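PDB 6PNR: alpha-glucosidase from [Eubacterium] rectale, which acts as a GH31 family sulfoquinovosidase, probably hydrolysing the alpha-glycosidic bond of sulfoquinovosides derived from sulfolipids. Local coordinates for residues A[221-232]-A[479-487]; A[620-628]-A[658-667]. All blocks are in the same frame, centred on the assembly; numbering follows the deposited sequence.

Contact 1 is buried, its centre about 12 Å from that of the chain, whereas contact 2 is only partly buried, its centre about 32 Å out, at the C-terminal end of the model. The two centres are about 31 Å apart and the nearest atoms about 16 Å. They share no segment, yet side chains of both rest on helix 538-568. In contact 1 the carboxamide of Q231 pairs with backbone of 479-487 in the core, next to glycines that let the chains close up. Contact 2 relies more on a tryptophan, a leucine and the aliphatic part of an arginine, with just one firm hydrogen bond and one weak one, both accepted by backbone carbonyls.

Contact 1: residues A[221-232]-A[479-487]; sequences LERITTYFGRQP and AGMMGCGLT
Q231 spends both ends of its carboxamide on the turn after helix 469-481. NE2 donates to G483 O at 3.0 Å, an almost straight bond (163°) lying in the carbonyl plane, while OE1 accepts from G485 N at 2.9 Å with that donor tilted away from the amide plane. A bend at chi2 (91°) brings the amide up to the backbone of 483-485. Q448 O takes a further hydrogen bond from NE2 and N565 ND2 gives one to OE1, so this buried amide is gripped from several directions and its rotation is fixed. Cut back to an alanine, this residue would probably deprive G483 O and G485 N of these bonds and open a gap beside L486, whose CD1 lies 4.0 Å from Q231 CB.

G483, with positive phi, ends the helix in a Schellman motif, and its CA sits 3.6 Å from T225 CG2. A CB at G483 would collide with that methyl. T225 is set by its own bonds: chi1 of 54° brings OG1 within 2.8 Å of L221 O, and R230 NE donates to the same OG1, leaving CG2 to face the glycine. One turn back, L221 reaches across with two methyls, CD1 at 3.2 Å from G480 O and CD2 against M481 CE, the two side chains crossing at about a right angle.

Helix 217-228 thus lies against both this turn of the TIM-barrel domain and the eight-stranded antiparallel sheet, with I224 touching V173 of strand 168-174 and Y179 of strand 178-182, while L486 leans on helix 538-568.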
loop_
_atom_site.group_PDB
_atom_site.type_symbol
_atom_site.label_atom_id
_atom_site.label_comp_id
_atom_site.label_asym_id
_atom_site.label_seq_id
_atom_site.Cartn_x
_atom_site.Cartn_y
_atom_site.Cartn_z
ATOM N N LEU A 221 0.487 36.566 0.607
ATOM C CA LEU A 221 -0.328 36.246 -0.562
ATOM C C LEU A 221 -0.172 37.300 -1.652
ATOM O O LEU A 221 -0.226 36.971 -2.842
ATOM C CB LEU A 221 -1.797 36.094 -0.161
ATOM C CG LEU A 221 -2.288 34.653 0.066
ATOM C CD1 LEU A 221 -2.188 33.860 -1.235
ATOM C CD2 LEU A 221 -1.502 33.977 1.166
ATOM N N GLU A 222 0.037 38.566 -1.273
ATOM C CA GLU A 222 0.361 39.588 -2.270
ATOM C C GLU A 222 1.628 39.227 -3.032
ATOM O O GLU A 222 1.666 39.306 -4.264
ATOM C CB GLU A 222 0.502 40.954 -1.595
ATOM C CG GLU A 222 -0.794 41.399 -0.958
ATOM C CD GLU A 222 -0.638 42.588 -0.016
ATOM O OE1 GLU A 222 0.374 43.324 -0.141
ATOM O OE2 GLU A 222 -1.545 42.783 0.842
ATOM N N ARG A 223 2.672 38.795 -2.315
ATOM C CA ARG A 223 3.920 38.412 -2.979
ATOM C C ARG A 223 3.761 37.136 -3.806
ATOM O O ARG A 223 4.300 37.032 -4.918
ATOM C CB ARG A 223 5.026 38.239 -1.936
ATOM C CG ARG A 223 5.273 39.502 -1.094
ATOM C CD ARG A 223 6.704 39.532 -0.541
ATOM N NE ARG A 223 6.865 40.509 0.537
ATOM C CZ ARG A 223 7.186 41.784 0.354
ATOM N NH1 ARG A 223 7.393 42.249 -0.874
ATOM N NH2 ARG A 223 7.298 42.592 1.401
ATOM N N ILE A 224 3.053 36.143 -3.267
ATOM C CA ILE A 224 2.838 34.890 -3.993
ATOM C C ILE A 224 2.213 35.167 -5.356
ATOM O O ILE A 224 2.659 34.646 -6.384
ATOM C CB ILE A 224 1.967 33.943 -3.148
ATOM C CG1 ILE A 224 2.809 33.305 -2.037
ATOM C CG2 ILE A 224 1.290 32.864 -4.016
ATOM C CD1 ILE A 224 2.009 32.490 -1.023
ATOM N N THR A 225 1.180 36.005 -5.382
ATOM C CA THR A 225 0.449 36.230 -6.622
ATOM C C THR A 225 1.132 37.254 -7.520
ATOM O O THR A 225 0.951 37.207 -8.742
ATOM C CB THR A 225 -0.984 36.657 -6.312
ATOM O OG1 THR A 225 -0.972 37.787 -5.428
ATOM C CG2 THR A 225 -1.732 35.513 -5.641
ATOM N N THR A 226 1.929 38.173 -6.956
ATOM C CA THR A 226 2.814 38.960 -7.813
ATOM C C THR A 226 3.725 38.043 -8.625
ATOM O O THR A 226 3.967 38.283 -9.814
ATOM C CB THR A 226 3.641 39.948 -6.980
ATOM O OG1 THR A 226 2.772 40.946 -6.426
ATOM C CG2 THR A 226 4.703 40.640 -7.858
ATOM N N TYR A 227 4.187 36.948 -8.017
ATOM C CA TYR A 227 5.082 36.040 -8.727
ATOM C C TYR A 227 4.325 35.088 -9.650
ATOM O O TYR A 227 4.710 34.904 -10.806
ATOM C CB TYR A 227 5.928 35.235 -7.732
ATOM C CG TYR A 227 6.839 34.242 -8.419
ATOM C CD1 TYR A 227 7.864 34.676 -9.252
ATOM C CD2 TYR A 227 6.670 32.874 -8.250
ATOM C CE1 TYR A 227 8.692 33.776 -9.903
ATOM C CE2 TYR A 227 7.505 31.965 -8.891
ATOM C CZ TYR A 227 8.512 32.426 -9.715
ATOM O OH TYR A 227 9.344 31.537 -10.363
ATOM N N PHE A 228 3.265 34.445 -9.153
ATOM C CA PHE A 228 2.587 33.418 -9.945
ATOM C C PHE A 228 1.500 33.977 -10.856
ATOM O O PHE A 228 1.239 33.397 -11.918
ATOM C CB PHE A 228 1.958 32.365 -9.032
ATOM C CG PHE A 228 2.956 31.460 -8.352
ATOM C CD1 PHE A 228 3.719 30.570 -9.089
ATOM C CD2 PHE A 228 3.100 31.474 -6.974
ATOM C CE1 PHE A 228 4.623 29.719 -8.469
ATOM C CE2 PHE A 228 4.015 30.613 -6.343
ATOM C CZ PHE A 228 4.769 29.739 -7.096
ATOM N N GLY A 229 0.845 35.068 -10.452
ATOM C CA GLY A 229 -0.244 35.632 -11.227
ATOM C C GLY A 229 -1.490 35.908 -10.414
ATOM O O GLY A 229 -1.647 35.384 -9.307
ATOM N N ARG A 230 -2.378 36.749 -10.945
ATOM C CA ARG A 230 -3.654 37.048 -10.312
ATOM C C ARG A 230 -4.789 36.817 -11.301
ATOM O O ARG A 230 -4.633 37.021 -12.507
ATOM C CB ARG A 230 -3.702 38.492 -9.785
ATOM C CG ARG A 230 -2.985 38.632 -8.438
ATOM C CD ARG A 230 -2.708 40.057 -8.059
ATOM N NE ARG A 230 -1.743 40.118 -6.961
ATOM C CZ ARG A 230 -1.040 41.201 -6.658
ATOM N NH1 ARG A 230 -1.201 42.304 -7.373
ATOM N NH2 ARG A 230 -0.175 41.182 -5.649
ATOM N N GLN A 231 -5.940 36.393 -10.773
ATOM C CA GLN A 231 -7.114 36.136 -11.594
ATOM C C GLN A 231 -7.848 37.445 -11.906
ATOM O O GLN A 231 -7.807 38.390 -11.112
ATOM C CB GLN A 231 -8.065 35.174 -10.872
ATOM C CG GLN A 231 -7.469 33.774 -10.590
ATOM C CD GLN A 231 -6.772 33.695 -9.239
ATOM O OE1 GLN A 231 -7.421 33.752 -8.192
ATOM N NE2 GLN A 231 -5.444 33.552 -9.256
ATOM N N PRO A 232 -8.543 37.524 -13.039
ATOM C CA PRO A 232 -9.423 38.672 -13.278
ATOM C C PRO A 232 -10.624 38.613 -12.350
ATOM O O PRO A 232 -10.901 37.601 -11.709
ATOM C CB PRO A 232 -9.856 38.520 -14.742
ATOM C CG PRO A 232 -9.115 37.332 -15.277
ATOM C CD PRO A 232 -8.629 36.530 -14.123
ATOM N N ALA A 479 -5.818 25.712 -1.922
ATOM C CA ALA A 479 -5.649 26.408 -3.200
ATOM C C ALA A 479 -5.440 27.899 -2.988
ATOM O O ALA A 479 -4.614 28.526 -3.669
ATOM C CB ALA A 479 -6.858 26.184 -4.109
ATOM N N GLY A 480 -6.185 28.479 -2.046
ATOM C CA GLY A 480 -6.095 29.908 -1.809
ATOM C C GLY A 480 -4.739 30.317 -1.278
ATOM O O GLY A 480 -4.218 31.375 -1.641
ATOM N N MET A 481 -4.142 29.483 -0.419
ATOM C CA MET A 481 -2.798 29.770 0.063
ATOM C C MET A 481 -1.767 29.694 -1.061
ATOM O O MET A 481 -0.671 30.248 -0.920
ATOM C CB MET A 481 -2.426 28.813 1.206
ATOM C CG MET A 481 -3.216 29.038 2.502
ATOM S SD MET A 481 -3.043 30.741 3.145
ATOM C CE MET A 481 -1.278 30.813 3.421
ATOM N N MET A 482 -2.099 29.044 -2.175
ATOM C CA MET A 482 -1.243 29.020 -3.352
ATOM C C MET A 482 -1.510 30.169 -4.314
ATOM O O MET A 482 -0.859 30.233 -5.360
ATOM C CB MET A 482 -1.412 27.693 -4.102
ATOM C CG MET A 482 -1.121 26.481 -3.252
ATOM S SD MET A 482 0.655 26.209 -3.015
ATOM C CE MET A 482 1.027 27.200 -1.553
ATOM N N GLY A 483 -2.444 31.069 -3.997
ATOM C CA GLY A 483 -2.748 32.177 -4.883
ATOM C C GLY A 483 -3.866 31.937 -5.879
ATOM O O GLY A 483 -4.103 32.798 -6.738
ATOM N N CYS A 484 -4.552 30.788 -5.814
ATOM C CA CYS A 484 -5.763 30.555 -6.601
ATOM C C CYS A 484 -6.938 30.885 -5.687
ATOM O O CYS A 484 -7.409 30.040 -4.918
ATOM C CB CYS A 484 -5.818 29.122 -7.130
ATOM S SG CYS A 484 -4.629 28.824 -8.456
ATOM N N GLY A 485 -7.402 32.135 -5.772
ATOM C CA GLY A 485 -8.361 32.705 -4.847
ATOM C C GLY A 485 -9.815 32.574 -5.218
ATOM O O GLY A 485 -10.679 32.989 -4.434
ATOM N N LEU A 486 -10.119 32.021 -6.397
ATOM C CA LEU A 486 -11.494 31.804 -6.834
ATOM C C LEU A 486 -11.708 30.312 -7.033
ATOM O O LEU A 486 -11.041 29.705 -7.869
ATOM C CB LEU A 486 -11.789 32.533 -8.145
ATOM C CG LEU A 486 -11.434 34.019 -8.207
ATOM C CD1 LEU A 486 -11.804 34.564 -9.580
ATOM C CD2 LEU A 486 -12.158 34.746 -7.124
ATOM N N THR A 487 -12.643 29.731 -6.293
ATOM C CA THR A 487 -12.951 28.326 -6.499
ATOM C C THR A 487 -14.409 28.060 -6.144
ATOM O O THR A 487 -15.111 28.924 -5.608
ATOM C CB THR A 487 -11.996 27.424 -5.702
ATOM O OG1 THR A 487 -12.110 26.072 -6.181
ATOM C CG2 THR A 487 -12.301 27.485 -4.210
HETATM O O HOH W 1 -8.513 30.649 -8.471
#

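Contact 2: residues A[620-628]-A[658-667]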
loop_
_atom_site.group_PDB
_atom_site.type_symbol
_atom_site.label_atom_id
_atom_site.label_comp_id
_atom_site.label_asym_id
_atom_site.label_seq_id
_atom_site.Cartn_x
_atom_site.Cartn_y
_atom_site.Cartn_z
ATOM N N GLU A 620 -15.902 40.423 17.650
ATOM C CA GLU A 620 -17.326 40.674 17.866
ATOM C C GLU A 620 -18.115 40.063 16.714
ATOM O O GLU A 620 -18.160 40.621 15.617
ATOM C CB GLU A 620 -17.587 42.169 17.996
ATOM C CG GLU A 620 -17.024 42.731 19.272
ATOM C CD GLU A 620 -17.626 42.051 20.484
ATOM O OE1 GLU A 620 -18.798 42.357 20.808
ATOM O OE2 GLU A 620 -16.940 41.192 21.092
ATOM N N TRP A 621 -18.770 38.931 16.975
ATOM C CA TRP A 621 -19.434 38.147 15.944
ATOM C C TRP A 621 -20.943 38.163 16.135
ATOM O O TRP A 621 -21.445 38.208 17.262
ATOM C CB TRP A 621 -18.958 36.696 15.952
ATOM C CG TRP A 621 -17.523 36.477 15.615
ATOM C CD1 TRP A 621 -16.517 36.155 16.485
ATOM C CD2 TRP A 621 -16.927 36.513 14.309
ATOM N NE1 TRP A 621 -15.335 36.003 15.804
ATOM C CE2 TRP A 621 -15.558 36.213 14.467
ATOM C CE3 TRP A 621 -17.419 36.768 13.022
ATOM C CZ2 TRP A 621 -14.665 36.172 13.386
ATOM C CZ3 TRP A 621 -16.526 36.742 11.949
ATOM C CH2 TRP A 621 -15.169 36.434 12.138
ATOM N N VAL A 622 -21.660 38.114 15.015
ATOM C CA VAL A 622 -23.116 38.025 14.992
ATOM C C VAL A 622 -23.495 36.800 14.169
ATOM O O VAL A 622 -23.128 36.708 12.994
ATOM C CB VAL A 622 -23.769 39.283 14.394
ATOM C CG1 VAL A 622 -25.294 39.153 14.456
ATOM C CG2 VAL A 622 -23.289 40.555 15.117
ATOM N N HIS A 623 -24.223 35.865 14.781
ATOM C CA HIS A 623 -24.760 34.723 14.044
ATOM C C HIS A 623 -25.777 35.202 13.014
ATOM O O HIS A 623 -26.712 35.939 13.347
ATOM C CB HIS A 623 -25.399 33.725 15.006
ATOM C CG HIS A 623 -25.901 32.483 14.343
ATOM N ND1 HIS A 623 -27.235 32.140 14.320
ATOM C CD2 HIS A 623 -25.247 31.494 13.684
ATOM C CE1 HIS A 623 -27.383 30.995 13.676
ATOM N NE2 HIS A 623 -26.192 30.582 13.278
ATOM N N LEU A 624 -25.598 34.779 11.759
ATOM C CA LEU A 624 -26.316 35.411 10.652
ATOM C C LEU A 624 -27.825 35.235 10.767
ATOM O O LEU A 624 -28.589 36.171 10.497
ATOM C CB LEU A 624 -25.821 34.853 9.314
ATOM C CG LEU A 624 -26.586 35.316 8.068
ATOM C CD1 LEU A 624 -26.460 36.834 7.873
ATOM C CD2 LEU A 624 -26.087 34.573 6.834
ATOM N N TRP A 625 -28.282 34.038 11.135
ATOM C CA TRP A 625 -29.709 33.743 11.078
ATOM C C TRP A 625 -30.468 34.208 12.317
ATOM O O TRP A 625 -31.675 34.480 12.226
ATOM C CB TRP A 625 -29.930 32.235 10.860
ATOM C CG TRP A 625 -29.075 31.667 9.741
ATOM C CD1 TRP A 625 -28.041 30.779 9.866
ATOM C CD2 TRP A 625 -29.171 31.972 8.338
ATOM N NE1 TRP A 625 -27.496 30.507 8.632
ATOM C CE2 TRP A 625 -28.171 31.225 7.678
ATOM C CE3 TRP A 625 -30.007 32.798 7.578
ATOM C CZ2 TRP A 625 -27.985 31.284 6.284
ATOM C CZ3 TRP A 625 -29.822 32.858 6.202
ATOM C CH2 TRP A 625 -28.814 32.106 5.570
ATOM N N THR A 626 -29.801 34.311 13.469
ATOM C CA THR A 626 -30.481 34.684 14.703
ATOM C C THR A 626 -30.154 36.080 15.206
ATOM O O THR A 626 -30.963 36.649 15.941
ATOM C CB THR A 626 -30.162 33.683 15.823
ATOM O OG1 THR A 626 -28.742 33.624 16.034
ATOM C CG2 THR A 626 -30.690 32.299 15.465
ATOM N N GLY A 627 -29.012 36.649 14.825
ATOM C CA GLY A 627 -28.580 37.914 15.375
ATOM C C GLY A 627 -27.872 37.819 16.708
ATOM O O GLY A 627 -27.414 38.848 17.220
ATOM N N GLU A 628 -27.763 36.624 17.284
ATOM C CA GLU A 628 -27.091 36.465 18.565
ATOM C C GLU A 628 -25.607 36.802 18.445
ATOM O O GLU A 628 -24.958 36.472 17.452
ATOM C CB GLU A 628 -27.266 35.042 19.079
ATOM C CG GLU A 628 -26.749 34.844 20.493
ATOM C CD GLU A 628 -27.196 33.526 21.094
ATOM O OE1 GLU A 628 -27.795 32.710 20.355
ATOM O OE2 GLU A 628 -26.952 33.312 22.305
ATOM N N PHE A 658 -26.239 41.931 5.690
ATOM C CA PHE A 658 -26.428 40.740 6.504
ATOM C C PHE A 658 -27.703 40.827 7.337
ATOM O O PHE A 658 -28.365 39.806 7.568
ATOM C CB PHE A 658 -25.203 40.533 7.384
ATOM C CG PHE A 658 -23.911 40.443 6.608
ATOM C CD1 PHE A 658 -23.862 39.781 5.383
ATOM C CD2 PHE A 658 -22.751 41.027 7.098
ATOM C CE1 PHE A 658 -22.680 39.698 4.676
ATOM C CE2 PHE A 658 -21.567 40.943 6.398
ATOM C CZ PHE A 658 -21.532 40.280 5.183
ATOM N N GLU A 659 -28.074 42.031 7.782
ATOM C CA GLU A 659 -29.321 42.181 8.529
ATOM C C GLU A 659 -30.535 41.975 7.635
ATOM O O GLU A 659 -31.548 41.427 8.082
ATOM C CB GLU A 659 -29.383 43.558 9.190
ATOM C CG GLU A 659 -28.474 43.695 10.398
ATOM C CD GLU A 659 -28.448 45.118 10.955
ATOM O OE1 GLU A 659 -29.322 45.938 10.579
ATOM O OE2 GLU A 659 -27.545 45.408 11.769
ATOM N N GLU A 660 -30.469 42.435 6.381
ATOM C CA GLU A 660 -31.566 42.183 5.456
ATOM C C GLU A 660 -31.743 40.688 5.220
ATOM O O GLU A 660 -32.874 40.200 5.111
ATOM C CB GLU A 660 -31.327 42.895 4.127
ATOM C CG GLU A 660 -31.321 44.399 4.208
ATOM C CD GLU A 660 -31.057 45.046 2.859
ATOM O OE1 GLU A 660 -30.929 44.305 1.860
ATOM O OE2 GLU A 660 -30.980 46.293 2.799
ATOM N N ILE A 661 -30.634 39.945 5.151
ATOM C CA ILE A 661 -30.718 38.492 4.981
ATOM C C ILE A 661 -31.392 37.852 6.191
ATOM O O ILE A 661 -32.280 37.003 6.047
ATOM C CB ILE A 661 -29.318 37.899 4.732
ATOM C CG1 ILE A 661 -28.750 38.418 3.400
ATOM C CG2 ILE A 661 -29.356 36.360 4.796
ATOM C CD1 ILE A 661 -27.278 38.110 3.213
ATOM N N ARG A 662 -30.981 38.244 7.401
ATOM C CA ARG A 662 -31.629 37.704 8.593
ATOM C C ARG A 662 -33.107 38.046 8.613
ATOM O O ARG A 662 -33.948 37.191 8.919
ATOM C CB ARG A 662 -30.972 38.214 9.875
ATOM C CG ARG A 662 -31.719 37.697 11.122
ATOM C CD ARG A 662 -31.001 37.955 12.435
ATOM N NE ARG A 662 -30.689 39.367 12.648
ATOM C CZ ARG A 662 -29.491 39.903 12.423
ATOM N NH1 ARG A 662 -28.500 39.138 11.972
ATOM N NH2 ARG A 662 -29.278 41.198 12.644
ATOM N N GLU A 663 -33.449 39.286 8.276
ATOM C CA GLU A 663 -34.854 39.674 8.272
ATOM C C GLU A 663 -35.654 38.822 7.301
ATOM O O GLU A 663 -36.750 38.356 7.630
ATOM C CB GLU A 663 -34.991 41.151 7.918
ATOM C CG GLU A 663 -36.393 41.696 8.117
ATOM C CD GLU A 663 -36.414 42.863 9.079
ATOM O OE1 GLU A 663 -35.612 43.805 8.885
ATOM O OE2 GLU A 663 -37.212 42.827 10.040
ATOM N N LYS A 664 -35.116 38.597 6.102
ATOM C CA LYS A 664 -35.874 37.897 5.072
ATOM C C LYS A 664 -35.886 36.387 5.286
ATOM O O LYS A 664 -36.909 35.732 5.054
ATOM C CB LYS A 664 -35.310 38.225 3.690
ATOM C CG LYS A 664 -36.256 37.839 2.563
ATOM C CD LYS A 664 -35.755 38.283 1.203
ATOM C CE LYS A 664 -36.784 37.951 0.127
ATOM N NZ LYS A 664 -36.232 38.145 -1.243
ATOM N N TYR A 665 -34.773 35.812 5.738
ATOM C CA TYR A 665 -34.594 34.367 5.689
ATOM C C TYR A 665 -34.086 33.779 6.999
ATOM O O TYR A 665 -33.779 32.581 7.048
ATOM C CB TYR A 665 -33.635 34.013 4.550
ATOM C CG TYR A 665 -34.215 34.172 3.156
ATOM C CD1 TYR A 665 -35.426 33.571 2.806
ATOM C CD2 TYR A 665 -33.536 34.895 2.179
ATOM C CE1 TYR A 665 -35.941 33.693 1.522
ATOM C CE2 TYR A 665 -34.050 35.028 0.895
ATOM C CZ TYR A 665 -35.250 34.420 0.576
ATOM O OH TYR A 665 -35.756 34.547 -0.689
ATOM N N GLY A 666 -34.002 34.576 8.062
ATOM C CA GLY A 666 -33.460 34.112 9.319
ATOM C C GLY A 666 -34.475 33.360 10.162
ATOM O O GLY A 666 -35.581 33.032 9.732
ATOM N N VAL A 667 -34.067 33.069 11.392
ATOM C CA VAL A 667 -34.921 32.355 12.334
ATOM C C VAL A 667 -35.713 33.361 13.167
ATOM O O VAL A 667 -36.939 33.442 13.060
ATOM C CB VAL A 667 -34.092 31.418 13.236
ATOM C CG1 VAL A 667 -34.990 30.668 14.212
ATOM C CG2 VAL A 667 -33.282 30.438 12.394
#
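W625 and L624 both pack on the C-terminal helix. The six-membered end of the indole meets I661, CZ3 to CG2 at 3.8 Å, while L624 CD1 lies 3.9 Å from F658 CB and L624 CD2 sits over one face of the indole, toward its rim. R662 runs alongside the loop: its CB and CG lie against the carbonyl oxygens of L624 and W625, and a bend at chi3 (56°) turns one face of the guanidinium to G627 CA. From there NH1 makes a weak hydrogen bond, 3.3 Å, to L624 O, which lies at the guanidinium edge. The firmer bond is V667 N to W625 O, 2.9 Å and fairly straight (160°), although the donor stands above the carbonyl plane.

Further out, T644 O accepts from W625 NE1, and R546 makes a cation-pi contact with the indole while donating to Y665 O. The loop is braced from within by H623 ND1 and T626 OG1, 2.7 Å apart and hydrogen-bonded.

Residues 624-627 form the loop of a beta-hairpin linking strands 621-623 and 629-630 in the six-stranded antiparallel sheet of the GH31 C-terminal domain; helix 655-665 packs against both this sheet and helix 538-568, F658 touching each.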